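Local coordinates for transglutaminase-like domain-containing protein (Streptococcus suis, PDB 4XZ7) that is a transglutaminase that probably modifies or cross-links protein glutamine side chains and acts as an antiphagocytic virulence factor, at residues Glu96-Gln101 and Ala124-Glu129; Asn133-Leu138 and Thr145-Leu150; Val293-Ala298 and Asn353-Asp358; Thr308-Gly313 and Asp337-Val342. All coordinates share one frame; numbering follows the deposited sequence.

Contact 1. Residues Glu96-Gln101 and Ala124-Glu129; sequences EDYHNQ and ALFKIE
Y98 meets I128 and F126 where the short helix 95-101 packs on the loop that leaves strand 121-124, beside a mixed sheet in the N-terminal half of the chain. It is a case of helix-to-loop packing in which one aromatic side chain carries the contact.

The CH-pi interaction comes first. I128 CG2 sits over one face of the Y98 ring, 3.6 Å from its centroid and only 10° off the normal. The torsion of I128 explains this: CG1 is wedged between backbone N and carbonyl carbon (chi1 55°), which turns the CG2 branch to the tyrosine.

The purely apolar contact is of another shape. F126 offers its rim, with CZ 3.8 Å from Y98 CB and that CB close to the plane of the phenyl ring; A124 CB rests over one face of the same ring.

Polar atoms join at the far end of the tyrosine. Its hydroxyl is hydrogen-bonded to NE2 of H161 on strand 157-167, which ties the helix to the sheet as well as to the loop. A water bridges the segments: it lies 2.7 Å from Y98 OH and accepts a 2.9 Å hydrogen bond from E129 N.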
loop_
_atom_site.group_PDB
_atom_site.type_symbol
_atom_site.label_atom_id
_atom_site.label_comp_id
_atom_site.label_asym_id
_atom_site.label_seq_id
_atom_site.Cartn_x
_atom_site.Cartn_y
_atom_site.Cartn_z
ATOM N N GLU B 96 -18.883 29.254 20.769
ATOM C CA GLU B 96 -18.398 28.556 21.946
ATOM C C GLU B 96 -18.136 27.092 21.628
ATOM O O GLU B 96 -17.100 26.543 22.002
ATOM C CB GLU B 96 -19.399 28.675 23.099
ATOM C CG GLU B 96 -19.195 27.616 24.171
ATOM C CD GLU B 96 -20.279 27.618 25.242
ATOM O OE1 GLU B 96 -21.130 28.537 25.249
ATOM O OE2 GLU B 96 -20.275 26.694 26.083
ATOM N N ASP B 97 -19.087 26.475 20.930
ATOM C CA ASP B 97 -18.970 25.090 20.490
ATOM C C ASP B 97 -17.743 24.913 19.589
ATOM O O ASP B 97 -16.967 23.961 19.738
ATOM C CB ASP B 97 -20.250 24.671 19.757
ATOM C CG ASP B 97 -20.237 23.217 19.315
ATOM O OD1 ASP B 97 -19.689 22.362 20.050
ATOM O OD2 ASP B 97 -20.792 22.925 18.229
ATOM N N TYR B 98 -17.567 25.836 18.651
ATOM C CA TYR B 98 -16.452 25.741 17.719
ATOM C C TYR B 98 -15.137 25.762 18.482
ATOM O O TYR B 98 -14.237 24.961 18.217
ATOM C CB TYR B 98 -16.495 26.881 16.701
ATOM C CG TYR B 98 -15.222 27.023 15.898
ATOM C CD1 TYR B 98 -14.943 26.166 14.847
ATOM C CD2 TYR B 98 -14.305 28.031 16.185
ATOM C CE1 TYR B 98 -13.779 26.303 14.104
ATOM C CE2 TYR B 98 -13.146 28.172 15.460
ATOM C CZ TYR B 98 -12.885 27.306 14.422
ATOM O OH TYR B 98 -11.724 27.447 13.702
ATOM N N HIS B 99 -15.040 26.657 19.460
ATOM C CA HIS B 99 -13.778 26.805 20.170
ATOM C C HIS B 99 -13.543 25.626 21.107
ATOM O O HIS B 99 -12.408 25.189 21.283
ATOM C CB HIS B 99 -13.728 28.151 20.893
ATOM C CG HIS B 99 -13.648 29.314 19.950
ATOM N ND1 HIS B 99 -14.731 30.116 19.657
ATOM C CD2 HIS B 99 -12.625 29.772 19.187
ATOM C CE1 HIS B 99 -14.372 31.035 18.778
ATOM N NE2 HIS B 99 -13.100 30.847 18.475
ATOM N N ASN B 100 -14.608 25.071 21.665
ATOM C CA ASN B 100 -14.466 23.804 22.362
ATOM C C ASN B 100 -13.836 22.765 21.443
ATOM O O ASN B 100 -12.925 22.035 21.830
ATOM C CB ASN B 100 -15.816 23.301 22.863
ATOM C CG ASN B 100 -16.404 24.186 23.936
ATOM O OD1 ASN B 100 -15.678 24.875 24.657
ATOM N ND2 ASN B 100 -17.729 24.172 24.051
ATOM N N GLN B 101 -14.319 22.724 20.210
ATOM C CA GLN B 101 -13.934 21.691 19.264
ATOM C C GLN B 101 -12.468 21.797 18.796
ATOM O O GLN B 101 -11.828 20.787 18.502
ATOM C CB GLN B 101 -14.877 21.750 18.066
ATOM C CG GLN B 101 -15.151 20.423 17.435
ATOM C CD GLN B 101 -16.341 19.743 18.042
ATOM O OE1 GLN B 101 -16.503 18.535 17.920
ATOM N NE2 GLN B 101 -17.197 20.519 18.694
ATOM N N ALA B 124 -19.283 25.949 9.759
ATOM C CA ALA B 124 -19.998 26.898 10.595
ATOM C C ALA B 124 -20.582 28.010 9.746
ATOM O O ALA B 124 -20.034 28.344 8.692
ATOM C CB ALA B 124 -19.076 27.465 11.674
ATOM N N LEU B 125 -21.703 28.571 10.199
ATOM C CA LEU B 125 -22.329 29.691 9.498
ATOM C C LEU B 125 -21.662 31.022 9.826
ATOM O O LEU B 125 -22.018 32.066 9.268
ATOM C CB LEU B 125 -23.820 29.758 9.829
ATOM C CG LEU B 125 -24.621 28.576 9.276
ATOM C CD1 LEU B 125 -26.034 28.613 9.824
ATOM C CD2 LEU B 125 -24.625 28.557 7.757
ATOM N N PHE B 126 -20.697 30.987 10.736
ATOM C CA PHE B 126 -19.865 32.153 11.012
ATOM C C PHE B 126 -18.463 31.838 10.526
ATOM O O PHE B 126 -18.115 30.678 10.326
ATOM C CB PHE B 126 -19.875 32.510 12.502
ATOM C CG PHE B 126 -19.553 31.352 13.401
ATOM C CD1 PHE B 126 -18.237 31.056 13.732
ATOM C CD2 PHE B 126 -20.558 30.560 13.912
ATOM C CE1 PHE B 126 -17.939 29.983 14.551
ATOM C CE2 PHE B 126 -20.264 29.491 14.730
ATOM C CZ PHE B 126 -18.955 29.199 15.047
ATOM N N LYS B 127 -17.657 32.869 10.346
ATOM C CA LYS B 127 -16.356 32.707 9.717
ATOM C C LYS B 127 -15.417 31.911 10.592
ATOM O O LYS B 127 -15.149 32.272 11.740
ATOM C CB LYS B 127 -15.730 34.057 9.402
ATOM C CG LYS B 127 -14.363 33.939 8.770
ATOM C CD LYS B 127 -13.939 35.265 8.146
ATOM C CE LYS B 127 -12.560 35.140 7.525
ATOM N NZ LYS B 127 -12.101 36.437 6.987
ATOM N N ILE B 128 -14.929 30.812 10.037
ATOM C CA ILE B 128 -13.901 30.029 10.684
ATOM C C ILE B 128 -12.858 29.708 9.639
ATOM O O ILE B 128 -13.194 29.459 8.468
ATOM C CB ILE B 128 -14.450 28.727 11.299
ATOM C CG1 ILE B 128 -15.184 27.905 10.242
ATOM C CG2 ILE B 128 -15.382 29.061 12.451
ATOM C CD1 ILE B 128 -15.486 26.449 10.624
ATOM N N GLU B 129 -11.598 29.740 10.059
ATOM C CA GLU B 129 -10.494 29.270 9.227
ATOM C C GLU B 129 -9.314 28.855 10.102
ATOM O O GLU B 129 -9.240 29.211 11.280
ATOM C CB GLU B 129 -10.070 30.343 8.225
ATOM C CG GLU B 129 -10.070 31.756 8.769
ATOM C CD GLU B 129 -9.334 32.733 7.864
ATOM O OE1 GLU B 129 -8.308 33.277 8.324
ATOM O OE2 GLU B 129 -9.771 32.954 6.703
HETATM O O HOH W 1 -11.473 30.043 12.946
#

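Contact 2. Residues Asn133-Leu138 and Thr145-Leu150; sequences NKRQLL and TAENSL
R135, on helix 132-140, pins its helix to the loop T145-N148, an irregular link between two short strands that both pair with strand 157-167. Its chain leaves the helix with CG anti to the carbonyl carbon (chi1 -68°) and then runs extended from CG to NE, so that the guanidinium arrives beside the loop backbone.

There the group uses its edge. NH1 donates to T145 O at 3.1 Å, while NH2 makes the short, straight bond to A146 O at 2.8 Å (165°); the latter oxygen also receives a weak bond from NH1 at 3.3 Å. NH2 turns its second hydrogen to N148 OD1, 3.1 Å away, approaching from above the amide, whose plane stands 80° from that of the guanidinium. N148 OD1 also accepts from L130 N, and R135 NE donates to L130 O, so L130 helps to hold both partners, and together the acceptors round the guanidinium fix its rotation.

E147 works differently: its OE2 lies over the guanidinium face, 3.6 Å from NH1, as a salt bridge of charges alone. A water accepting from R135 NH1 at 2.6 Å donates to E147 OE1.

Apart from the polar network, L138 CD1 touches T145 CG2 at 3.9 Å, and L138 also packs on L375 of the second subunit, where N133 and L137 of the helix meet Y361 of that subunit. The motif is an arginine whose in-plane N-H groups bind the consecutive carbonyls of T145 and A146, joining helix 132-140 to the loop before strand 149-152.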
loop_
_atom_site.group_PDB
_atom_site.type_symbol
_atom_site.label_atom_id
_atom_site.label_comp_id
_atom_site.label_asym_id
_atom_site.label_seq_id
_atom_site.Cartn_x
_atom_site.Cartn_y
_atom_site.Cartn_z
ATOM N N ASN B 133 -0.187 30.500 9.715
ATOM C CA ASN B 133 0.777 30.258 10.803
ATOM C C ASN B 133 0.553 28.879 11.430
ATOM O O ASN B 133 1.510 28.110 11.667
ATOM C CB ASN B 133 0.686 31.333 11.899
ATOM C CG ASN B 133 1.200 32.709 11.441
ATOM O OD1 ASN B 133 1.982 32.817 10.496
ATOM N ND2 ASN B 133 0.752 33.768 12.128
ATOM N N LYS B 134 -0.710 28.573 11.713
ATOM C CA LYS B 134 -1.041 27.297 12.326
ATOM C C LYS B 134 -0.737 26.163 11.349
ATOM O O LYS B 134 -0.241 25.113 11.747
ATOM C CB LYS B 134 -2.517 27.228 12.773
ATOM C CG LYS B 134 -2.831 25.870 13.410
ATOM C CD LYS B 134 -4.183 25.743 14.084
ATOM C CE LYS B 134 -4.270 24.373 14.782
ATOM N NZ LYS B 134 -5.631 23.925 15.259
ATOM N N ARG B 135 -1.040 26.366 10.076
ATOM C CA ARG B 135 -0.755 25.333 9.080
ATOM C C ARG B 135 0.760 25.128 8.909
ATOM O O ARG B 135 1.226 24.022 8.670
ATOM C CB ARG B 135 -1.415 25.688 7.753
ATOM C CG ARG B 135 -2.933 25.622 7.847
ATOM C CD ARG B 135 -3.628 26.116 6.579
ATOM N NE ARG B 135 -5.077 25.972 6.716
ATOM C CZ ARG B 135 -5.734 24.822 6.570
ATOM N NH1 ARG B 135 -5.077 23.696 6.283
ATOM N NH2 ARG B 135 -7.052 24.793 6.726
ATOM N N GLN B 136 1.527 26.203 9.052
ATOM C CA GLN B 136 2.970 26.097 8.986
ATOM C C GLN B 136 3.479 25.254 10.168
ATOM O O GLN B 136 4.366 24.411 9.994
ATOM C CB GLN B 136 3.613 27.486 8.984
ATOM C CG GLN B 136 5.056 27.503 8.539
ATOM C CD GLN B 136 5.220 27.209 7.065
ATOM O OE1 GLN B 136 4.962 28.073 6.214
ATOM N NE2 GLN B 136 5.675 26.005 6.748
ATOM N N LEU B 137 2.908 25.465 11.353
ATOM C CA LEU B 137 3.315 24.675 12.507
ATOM C C LEU B 137 2.901 23.190 12.369
ATOM O O LEU B 137 3.637 22.273 12.791
ATOM C CB LEU B 137 2.733 25.281 13.789
ATOM C CG LEU B 137 3.361 26.606 14.225
ATOM C CD1 LEU B 137 2.537 27.238 15.350
ATOM C CD2 LEU B 137 4.792 26.372 14.690
ATOM N N LEU B 138 1.730 22.958 11.777
ATOM C CA LEU B 138 1.292 21.583 11.537
ATOM C C LEU B 138 2.305 20.905 10.622
ATOM O O LEU B 138 2.788 19.800 10.923
ATOM C CB LEU B 138 -0.108 21.536 10.925
ATOM C CG LEU B 138 -1.277 21.780 11.876
ATOM C CD1 LEU B 138 -2.562 21.941 11.075
ATOM C CD2 LEU B 138 -1.433 20.655 12.922
ATOM N N THR B 145 -4.119 19.015 7.359
ATOM C CA THR B 145 -5.525 19.097 7.763
ATOM C C THR B 145 -6.218 19.826 6.635
ATOM O O THR B 145 -5.591 20.630 5.944
ATOM C CB THR B 145 -5.719 19.838 9.112
ATOM O OG1 THR B 145 -6.960 19.455 9.711
ATOM C CG2 THR B 145 -5.739 21.335 8.897
ATOM N N ALA B 146 -7.486 19.510 6.399
ATOM C CA ALA B 146 -8.151 20.021 5.209
ATOM C C ALA B 146 -8.081 21.549 5.163
ATOM O O ALA B 146 -8.072 22.231 6.198
ATOM C CB ALA B 146 -9.590 19.551 5.155
ATOM N N GLU B 147 -8.058 22.064 3.948
ATOM C CA GLU B 147 -7.862 23.482 3.700
ATOM C C GLU B 147 -9.106 24.290 4.007
ATOM O O GLU B 147 -10.202 23.731 4.143
ATOM C CB GLU B 147 -7.448 23.683 2.246
ATOM C CG GLU B 147 -6.280 22.768 1.851
ATOM C CD GLU B 147 -5.004 23.026 2.662
ATOM O OE1 GLU B 147 -4.416 22.038 3.172
ATOM O OE2 GLU B 147 -4.586 24.211 2.776
ATOM N N ASN B 148 -8.923 25.605 4.107
ATOM C CA ASN B 148 -10.031 26.525 4.320
ATOM C C ASN B 148 -10.889 26.615 3.080
ATOM O O ASN B 148 -10.366 26.670 1.980
ATOM C CB ASN B 148 -9.510 27.923 4.665
ATOM C CG ASN B 148 -8.680 27.940 5.928
ATOM O OD1 ASN B 148 -8.950 27.183 6.880
ATOM N ND2 ASN B 148 -7.666 28.811 5.957
ATOM N N SER B 149 -12.201 26.656 3.234
ATOM C CA SER B 149 -13.024 26.995 2.074
ATOM C C SER B 149 -14.388 27.443 2.514
ATOM O O SER B 149 -14.753 27.283 3.671
ATOM C CB SER B 149 -13.166 25.811 1.119
ATOM O OG SER B 149 -13.814 24.747 1.757
ATOM N N LEU B 150 -15.153 28.002 1.587
ATOM C CA LEU B 150 -16.473 28.495 1.931
ATOM C C LEU B 150 -17.393 28.308 0.732
ATOM O O LEU B 150 -16.930 28.139 -0.399
ATOM C CB LEU B 150 -16.405 29.975 2.380
ATOM C CG LEU B 150 -15.800 31.044 1.445
ATOM C CD1 LEU B 150 -16.756 31.482 0.330
ATOM C CD2 LEU B 150 -15.376 32.284 2.216
HETATM O O HOH W 2 -2.588 23.177 5.610
#

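Contact 3. Residues Val293-Ala298 and Asn353-Asp358; sequences VPHATA and NYMIID
The imidazole of H295 is met at its edge, near the ring plane, by the methyl CE of M355, 4.1 Å from CD2. The same methyl lies 4.0 Å from H295 CB and 3.7 Å from H295 O, so it touches ring edge and backbone together. NE2 of the ring is hydrogen-bonded to D310 OD2, and the H295 side chain also touches C264. This grouping is consistent with the Cys-His-Asp triad of the transglutaminase core, which would make M355 a packing neighbour of the probable catalytic histidine.

T297 and M355 reach toward each other tip to tip. The bends of the methionine chain at chi2 (-66°) and chi3 bring SD against T297 and carry CE on to H295. T297 CG2 is 3.7 Å from M355 CE, whereas T297 OG1 presses on SD at 3.2 Å. That hydroxyl is buried with no hydrogen-bonding partner in the model, which probably carries some polar cost.

The two strands are not neighbours: strand 282-288 runs between them and pairs with both, and T297 and M355 both touch its V285. The axes of the two short strand segments come within 8.1 Å, with directions 59° apart, as in a strongly twisted sheet. T308 of strand 305-309 borders T297 and M355, while A296, pointing away from M355, packs against helix 264-277.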
loop_
_atom_site.group_PDB
_atom_site.type_symbol
_atom_site.label_atom_id
_atom_site.label_comp_id
_atom_site.label_asym_id
_atom_site.label_seq_id
_atom_site.Cartn_x
_atom_site.Cartn_y
_atom_site.Cartn_z
ATOM N N VAL B 293 20.317 -11.360 -17.491
ATOM C CA VAL B 293 19.308 -10.759 -16.613
ATOM C C VAL B 293 18.083 -11.675 -16.463
ATOM O O VAL B 293 17.708 -12.394 -17.392
ATOM C CB VAL B 293 18.891 -9.331 -17.096
ATOM C CG1 VAL B 293 19.625 -8.941 -18.361
ATOM C CG2 VAL B 293 17.378 -9.198 -17.259
ATOM N N PRO B 294 17.469 -11.671 -15.270
ATOM C CA PRO B 294 16.360 -12.587 -15.005
ATOM C C PRO B 294 15.184 -12.349 -15.964
ATOM O O PRO B 294 14.826 -11.205 -16.242
ATOM C CB PRO B 294 15.980 -12.262 -13.548
ATOM C CG PRO B 294 17.229 -11.597 -12.962
ATOM C CD PRO B 294 17.753 -10.806 -14.109
ATOM N N HIS B 295 14.597 -13.425 -16.476
ATOM C CA HIS B 295 13.581 -13.299 -17.497
ATOM C C HIS B 295 12.533 -14.390 -17.328
ATOM O O HIS B 295 12.707 -15.331 -16.533
ATOM C CB HIS B 295 14.228 -13.358 -18.891
ATOM C CG HIS B 295 13.334 -12.893 -20.002
ATOM N ND1 HIS B 295 12.846 -11.604 -20.076
ATOM C CD2 HIS B 295 12.844 -13.545 -21.085
ATOM C CE1 HIS B 295 12.099 -11.483 -21.162
ATOM N NE2 HIS B 295 12.076 -12.646 -21.786
ATOM N N ALA B 296 11.442 -14.263 -18.076
ATOM C CA ALA B 296 10.354 -15.241 -18.033
ATOM C C ALA B 296 9.783 -15.481 -19.416
ATOM O O ALA B 296 9.725 -14.565 -20.242
ATOM C CB ALA B 296 9.261 -14.785 -17.090
ATOM N N THR B 297 9.380 -16.722 -19.673
ATOM C CA THR B 297 8.855 -17.117 -20.975
ATOM C C THR B 297 7.741 -18.144 -20.764
ATOM O O THR B 297 7.535 -18.597 -19.640
ATOM C CB THR B 297 9.955 -17.748 -21.880
ATOM O OG1 THR B 297 10.492 -18.912 -21.236
ATOM C CG2 THR B 297 11.091 -16.762 -22.164
ATOM N N ALA B 298 7.036 -18.529 -21.828
ATOM C CA ALA B 298 6.132 -19.670 -21.713
ATOM C C ALA B 298 6.780 -20.911 -22.304
ATOM O O ALA B 298 7.606 -20.819 -23.211
ATOM C CB ALA B 298 4.813 -19.408 -22.400
ATOM N N ASN B 353 20.906 -17.232 -20.780
ATOM C CA ASN B 353 20.165 -17.972 -21.799
ATOM C C ASN B 353 19.718 -19.365 -21.364
ATOM O O ASN B 353 19.882 -20.338 -22.106
ATOM C CB ASN B 353 20.990 -18.082 -23.085
ATOM C CG ASN B 353 20.125 -18.348 -24.306
ATOM O OD1 ASN B 353 18.972 -17.928 -24.368
ATOM N ND2 ASN B 353 20.673 -19.067 -25.269
ATOM N N TYR B 354 19.139 -19.454 -20.168
ATOM C CA TYR B 354 18.428 -20.660 -19.762
ATOM C C TYR B 354 17.037 -20.326 -19.241
ATOM O O TYR B 354 16.793 -19.234 -18.744
ATOM C CB TYR B 354 19.202 -21.440 -18.690
ATOM C CG TYR B 354 19.335 -20.711 -17.376
ATOM C CD1 TYR B 354 18.395 -20.878 -16.359
ATOM C CD2 TYR B 354 20.392 -19.838 -17.152
ATOM C CE1 TYR B 354 18.514 -20.192 -15.144
ATOM C CE2 TYR B 354 20.520 -19.154 -15.948
ATOM C CZ TYR B 354 19.580 -19.340 -14.951
ATOM O OH TYR B 354 19.713 -18.659 -13.761
ATOM N N MET B 355 16.138 -21.290 -19.380
ATOM C CA MET B 355 14.853 -21.304 -18.698
ATOM C C MET B 355 14.816 -22.546 -17.818
ATOM O O MET B 355 15.225 -23.627 -18.253
ATOM C CB MET B 355 13.684 -21.307 -19.695
ATOM C CG MET B 355 13.457 -19.938 -20.331
ATOM S SD MET B 355 12.912 -18.766 -19.074
ATOM C CE MET B 355 13.704 -17.241 -19.573
ATOM N N ILE B 356 14.354 -22.385 -16.583
ATOM C CA ILE B 356 14.251 -23.500 -15.650
ATOM C C ILE B 356 12.939 -24.253 -15.865
ATOM O O ILE B 356 11.877 -23.790 -15.474
ATOM C CB ILE B 356 14.357 -23.009 -14.182
ATOM C CG1 ILE B 356 15.699 -22.298 -13.978
ATOM C CG2 ILE B 356 14.187 -24.179 -13.214
ATOM C CD1 ILE B 356 15.937 -21.739 -12.581
ATOM N N ILE B 357 13.014 -25.416 -16.497
ATOM C CA ILE B 357 11.804 -26.152 -16.846
ATOM C C ILE B 357 11.591 -27.341 -15.912
ATOM O O ILE B 357 12.490 -27.719 -15.164
ATOM C CB ILE B 357 11.849 -26.643 -18.302
ATOM C CG1 ILE B 357 12.736 -27.882 -18.428
ATOM C CG2 ILE B 357 12.373 -25.542 -19.233
ATOM C CD1 ILE B 357 12.614 -28.576 -19.778
ATOM N N ASP B 358 10.402 -27.925 -15.955
ATOM C CA ASP B 358 10.098 -29.110 -15.154
ATOM C C ASP B 358 9.581 -30.233 -16.068
ATOM O O ASP B 358 8.404 -30.265 -16.452
ATOM C CB ASP B 358 9.086 -28.760 -14.051
ATOM C CG ASP B 358 8.568 -29.995 -13.284
ATOM O OD1 ASP B 358 9.176 -31.091 -13.356
ATOM O OD2 ASP B 358 7.537 -29.851 -12.594
#

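Contact 4. Residues Thr308-Gly313 and Asp337-Val342; sequences TIDGTG and DSYDVV
Y339 reaches over T308 to D310, where strand 305-309 of the five-stranded sheet ends and D310 forms an Asx turn and probably completes a Cys-His-Asp triad. From CB, whose torsion (chi1 -77°) sets CG anti to the carbonyl carbon, the ring extends along strand 305-309. CD2 is the first atom to touch, 3.8 Å from T308 CG2. CE2 follows, 3.6 Å from D310 OD1. At the tip OH donates to that same oxygen at 2.8 Å, with OD1 near the ring plane and the carboxylate turned 46° from it.

The other carboxylate oxygen is held too. D310 OD2 accepts T312 N at 3.1 Å, the bond of the Asx turn, beside its bond to the histidine of contact 3. Y339 would then be a second-shell residue, helping to fix the rotation of the aspartate.

Nearer the strand, T308 and D337 exchange two bonds: T308 N gives to D337 OD1 at 2.8 Å, nearly along its C-O axis, and D337 N returns one to T308 O at 2.9 Å. D337 OD2 is bound by H307, and T308 OG1 by R299. A water 2.7 Å from T308 OG1 donates a hydrogen bond to Y339 O, also at 2.7 Å.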
loop_
_atom_site.group_PDB
_atom_site.type_symbol
_atom_site.label_atom_id
_atom_site.label_comp_id
_atom_site.label_asym_id
_atom_site.label_seq_id
_atom_site.Cartn_x
_atom_site.Cartn_y
_atom_site.Cartn_z
ATOM N N THR B 308 10.203 -23.452 -25.900
ATOM C CA THR B 308 10.278 -22.170 -25.207
ATOM C C THR B 308 9.857 -21.045 -26.152
ATOM O O THR B 308 10.420 -20.881 -27.244
ATOM C CB THR B 308 11.682 -21.888 -24.661
ATOM O OG1 THR B 308 12.191 -23.073 -24.042
ATOM C CG2 THR B 308 11.635 -20.763 -23.635
ATOM N N ILE B 309 8.836 -20.310 -25.735
ATOM C CA ILE B 309 8.322 -19.156 -26.451
ATOM C C ILE B 309 8.504 -17.880 -25.626
ATOM O O ILE B 309 7.900 -17.734 -24.551
ATOM C CB ILE B 309 6.834 -19.324 -26.788
ATOM C CG1 ILE B 309 6.616 -20.631 -27.544
ATOM C CG2 ILE B 309 6.336 -18.119 -27.584
ATOM C CD1 ILE B 309 7.266 -20.643 -28.932
ATOM N N ASP B 310 9.381 -16.999 -26.121
ATOM C CA ASP B 310 9.645 -15.679 -25.535
ATOM C C ASP B 310 8.760 -14.632 -26.210
ATOM O O ASP B 310 8.997 -14.275 -27.368
ATOM C CB ASP B 310 11.116 -15.291 -25.709
ATOM C CG ASP B 310 11.538 -14.138 -24.805
ATOM O OD1 ASP B 310 12.756 -14.010 -24.579
ATOM O OD2 ASP B 310 10.675 -13.370 -24.309
ATOM N N GLY B 311 7.746 -14.154 -25.502
ATOM C CA GLY B 311 6.787 -13.231 -26.076
ATOM C C GLY B 311 7.283 -11.800 -26.041
ATOM O O GLY B 311 6.596 -10.877 -26.490
ATOM N N THR B 312 8.478 -11.608 -25.494
ATOM C CA THR B 312 9.063 -10.280 -25.424
ATOM C C THR B 312 10.483 -10.293 -26.007
ATOM O O THR B 312 11.450 -9.899 -25.348
ATOM C CB THR B 312 9.069 -9.754 -23.967
ATOM O OG1 THR B 312 9.715 -10.707 -23.118
ATOM C CG2 THR B 312 7.639 -9.569 -23.454
ATOM N N GLY B 313 10.595 -10.726 -27.258
ATOM C CA GLY B 313 11.883 -10.915 -27.890
ATOM C C GLY B 313 12.520 -9.663 -28.473
ATOM O O GLY B 313 13.435 -9.771 -29.287
ATOM N N ASP B 337 12.470 -21.785 -29.120
ATOM C CA ASP B 337 13.504 -22.658 -28.566
ATOM C C ASP B 337 14.903 -22.093 -28.634
ATOM O O ASP B 337 15.849 -22.815 -28.946
ATOM C CB ASP B 337 13.493 -24.007 -29.280
ATOM C CG ASP B 337 12.283 -24.815 -28.938
ATOM O OD1 ASP B 337 11.805 -24.668 -27.798
ATOM O OD2 ASP B 337 11.811 -25.590 -29.793
ATOM N N SER B 338 15.044 -20.812 -28.337
ATOM C CA SER B 338 16.353 -20.190 -28.395
ATOM C C SER B 338 17.051 -20.243 -27.035
ATOM O O SER B 338 18.182 -19.766 -26.885
ATOM C CB SER B 338 16.232 -18.747 -28.867
ATOM O OG SER B 338 15.623 -17.953 -27.875
ATOM N N TYR B 339 16.369 -20.819 -26.046
ATOM C CA TYR B 339 16.926 -20.956 -24.702
ATOM C C TYR B 339 17.507 -22.338 -24.437
ATOM O O TYR B 339 16.981 -23.343 -24.909
ATOM C CB TYR B 339 15.854 -20.663 -23.650
ATOM C CG TYR B 339 15.581 -19.198 -23.487
ATOM C CD1 TYR B 339 16.237 -18.451 -22.508
ATOM C CD2 TYR B 339 14.678 -18.547 -24.322
ATOM C CE1 TYR B 339 15.991 -17.102 -22.370
ATOM C CE2 TYR B 339 14.426 -17.198 -24.193
ATOM C CZ TYR B 339 15.079 -16.479 -23.221
ATOM O OH TYR B 339 14.810 -15.132 -23.092
ATOM N N ASP B 340 18.583 -22.387 -23.661
ATOM C CA ASP B 340 19.010 -23.647 -23.073
ATOM C C ASP B 340 18.039 -23.970 -21.954
ATOM O O ASP B 340 17.424 -23.073 -21.385
ATOM C CB ASP B 340 20.440 -23.566 -22.542
ATOM C CG ASP B 340 21.462 -23.492 -23.647
ATOM O OD1 ASP B 340 21.196 -24.049 -24.729
ATOM O OD2 ASP B 340 22.524 -22.877 -23.433
ATOM N N VAL B 341 17.875 -25.247 -21.643
ATOM C CA VAL B 341 16.968 -25.609 -20.565
ATOM C C VAL B 341 17.732 -26.170 -19.385
ATOM O O VAL B 341 18.712 -26.899 -19.547
ATOM C CB VAL B 341 15.927 -26.618 -21.021
ATOM C CG1 VAL B 341 15.061 -25.999 -22.091
ATOM C CG2 VAL B 341 16.614 -27.877 -21.540
ATOM N N VAL B 342 17.277 -25.801 -18.199
ATOM C CA VAL B 342 17.860 -26.269 -16.956
ATOM C C VAL B 342 16.764 -27.004 -16.227
ATOM O O VAL B 342 15.647 -26.507 -16.136
ATOM C CB VAL B 342 18.407 -25.096 -16.102
ATOM C CG1 VAL B 342 18.674 -25.527 -14.660
ATOM C CG2 VAL B 342 19.650 -24.523 -16.739
HETATM O O HOH W 3 14.405 -23.705 -25.510
#

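How the contacts relate
The four contacts fall into two pairs at opposite sides of the chain's centre. Contacts 1 and 2, early in the chain and centred 15 Å apart, follow one another on the mixed sheet built round strand 157-167, and touch where E129 meets N148. Contacts 3 and 4 lie only 7 Å apart between centres, on the five-stranded sheet of the transglutaminase-like domain; both segments of contact 4 fall in the chain between the two of contact 3, and H295 is beside T312 and Y339. Centres of contacts 2 and 3 are about 54 Å apart. The probable active site therefore belongs to the later region, while helix 132-140 of the earlier one packs on the second subunit.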